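Local atomic coordinates of cytosine deaminase (Klebsiella pneumoniae, PDB entry 4R85), a protein that catalyses the hydrolytic deamination of cytosine and 5-methylcytosine at an iron site in an amidohydrolase barrel. Residues I3-L8 with A40-G45. Sequence-based numbering, arbitrary orientation.
Sequences IINARL and AIDAQG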
loop_
_atom_site.group_PDB
_atom_site.type_symbol
_atom_site.label_atom_id
_atom_site.label_comp_id
_atom_site.label_asym_id
_atom_site.label_seq_id
_atom_site.Cartn_x
_atom_site.Cartn_y
_atom_site.Cartn_z
ATOM N N ILE A 3 -22.868 5.191 -23.384
ATOM C CA ILE A 3 -22.569 5.539 -22.001
ATOM C C ILE A 3 -22.724 7.041 -21.851
ATOM O O ILE A 3 -22.125 7.798 -22.607
ATOM C CB ILE A 3 -21.135 5.159 -21.605
ATOM C CG1 ILE A 3 -20.873 3.667 -21.856
ATOM C CG2 ILE A 3 -20.892 5.509 -20.148
ATOM C CD1 ILE A 3 -19.415 3.294 -21.814
ATOM N N ILE A 4 -23.537 7.476 -20.893
ATOM C CA ILE A 4 -23.726 8.907 -20.654
ATOM C C ILE A 4 -23.181 9.337 -19.291
ATOM O O ILE A 4 -22.918 8.495 -18.425
ATOM C CB ILE A 4 -25.210 9.328 -20.741
ATOM C CG1 ILE A 4 -26.050 8.638 -19.657
ATOM C CG2 ILE A 4 -25.778 9.056 -22.138
ATOM C CD1 ILE A 4 -27.499 9.142 -19.594
ATOM N N ASN A 5 -23.020 10.651 -19.123
ATOM C CA ASN A 5 -22.622 11.251 -17.852
ATOM C C ASN A 5 -21.266 10.751 -17.374
ATOM O O ASN A 5 -21.037 10.584 -16.173
ATOM C CB ASN A 5 -23.679 10.998 -16.772
ATOM C CG ASN A 5 -25.002 11.670 -17.077
ATOM O OD1 ASN A 5 -25.050 12.732 -17.706
ATOM N ND2 ASN A 5 -26.090 11.055 -16.623
ATOM N N ALA A 6 -20.366 10.507 -18.317
ATOM C CA ALA A 6 -19.057 9.974 -17.974
ATOM C C ALA A 6 -18.028 11.086 -17.916
ATOM O O ALA A 6 -18.029 11.986 -18.754
ATOM C CB ALA A 6 -18.632 8.928 -18.977
ATOM N N ARG A 7 -17.164 11.031 -16.912
ATOM C CA ARG A 7 -16.003 11.907 -16.885
ATOM C C ARG A 7 -14.880 11.269 -17.682
ATOM O O ARG A 7 -14.769 10.039 -17.749
ATOM C CB ARG A 7 -15.543 12.152 -15.452
ATOM C CG ARG A 7 -16.602 12.783 -14.563
ATOM C CD ARG A 7 -16.728 14.266 -14.800
ATOM N NE ARG A 7 -15.491 14.962 -14.479
ATOM C CZ ARG A 7 -15.189 15.443 -13.278
ATOM N NH1 ARG A 7 -14.032 16.065 -13.095
ATOM N NH2 ARG A 7 -16.043 15.308 -12.267
ATOM N N LEU A 8 -14.042 12.101 -18.286
ATOM C CA LEU A 8 -12.798 11.617 -18.880
ATOM C C LEU A 8 -11.645 12.207 -18.084
ATOM O O LEU A 8 -11.828 13.190 -17.360
ATOM C CB LEU A 8 -12.715 12.002 -20.358
ATOM C CG LEU A 8 -13.790 11.341 -21.226
ATOM C CD1 LEU A 8 -13.714 11.876 -22.649
ATOM C CD2 LEU A 8 -13.645 9.807 -21.211
ATOM N N ALA A 40 -29.288 3.476 -21.941
ATOM C CA ALA A 40 -27.859 3.734 -22.012
ATOM C C ALA A 40 -27.271 3.471 -20.634
ATOM O O ALA A 40 -27.992 3.495 -19.637
ATOM C CB ALA A 40 -27.602 5.170 -22.428
ATOM N N ILE A 41 -25.972 3.217 -20.568
ATOM C CA ILE A 41 -25.312 3.066 -19.281
ATOM C C ILE A 41 -25.064 4.441 -18.679
ATOM O O ILE A 41 -24.424 5.291 -19.300
ATOM C CB ILE A 41 -23.982 2.304 -19.414
ATOM C CG1 ILE A 41 -24.254 0.856 -19.824
ATOM C CG2 ILE A 41 -23.223 2.340 -18.109
ATOM C CD1 ILE A 41 -23.012 0.059 -20.129
ATOM N N ASP A 42 -25.592 4.670 -17.480
ATOM C CA ASP A 42 -25.404 5.950 -16.804
ATOM C C ASP A 42 -24.193 5.886 -15.884
ATOM O O ASP A 42 -24.226 5.244 -14.830
ATOM C CB ASP A 42 -26.661 6.345 -16.020
ATOM C CG ASP A 42 -26.631 7.796 -15.536
ATOM O OD1 ASP A 42 -25.570 8.451 -15.608
ATOM O OD2 ASP A 42 -27.678 8.279 -15.062
ATOM N N ALA A 43 -23.116 6.551 -16.295
ATOM C CA ALA A 43 -21.890 6.584 -15.510
ATOM C C ALA A 43 -22.062 7.416 -14.240
ATOM O O ALA A 43 -21.251 7.327 -13.320
ATOM C CB ALA A 43 -20.739 7.117 -16.339
ATOM N N GLN A 44 -23.117 8.227 -14.203
ATOM C CA GLN A 44 -23.453 9.023 -13.025
ATOM C C GLN A 44 -22.298 9.907 -12.558
ATOM O O GLN A 44 -22.094 10.083 -11.356
ATOM C CB GLN A 44 -23.930 8.119 -11.878
ATOM C CG GLN A 44 -25.248 7.406 -12.163
ATOM C CD GLN A 44 -25.754 6.608 -10.974
ATOM O OE1 GLN A 44 -25.010 5.845 -10.366
ATOM N NE2 GLN A 44 -27.025 6.784 -10.640
ATOM N N GLY A 45 -21.549 10.457 -13.513
ATOM C CA GLY A 45 -20.434 11.334 -13.203
ATOM C C GLY A 45 -19.146 10.600 -12.880
ATOM O O GLY A 45 -18.166 11.205 -12.457
HETATM O O HOH W 1 -18.043 14.010 -11.661
#
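A short parallel ladder in the small beta domain of this amidohydrolase pairs Ile3 and Ile4 of the N-terminal strand with Ile41 and Asp42. Two backbone bonds define the register: Ile4 N gives to Ile41 O at 2.8 Å, and Ala43 N to Ile4 O at 2.9 Å. Beyond them both chains turn, Asn5 with positive phi (60°), yet they stay joined, since Gly45 N reaches Asn5 O at 2.7 Å in the carbonyl plane. The turn at Asp42 is an Asx turn: OD1 accepts Gln44 N and, at 2.8 Å, Asn5 ND2, both well out of the carboxylate plane on opposite faces. That second bond is nearly straight (164°) and lies close to the amide plane of Asn5, whose OD1 meets Gln34 N; bonds at both ends should fix the amide's rotation. With CG anti to its backbone N (chi1 -168°), Asp42 brings OD1 within bonding distance of Asn5. Ile3 and Ile41 share one face of the ladder, side by side against Ile374; beyond it Ala43 CB meets Ala6 CB at 3.8 Å and also touches Ile3 CG2. Strand 41-42 forms one edge of the mixed sheet, beside strand 2-7, as in the beta-sandwich domain that accompanies the amidohydrolase TIM barrel.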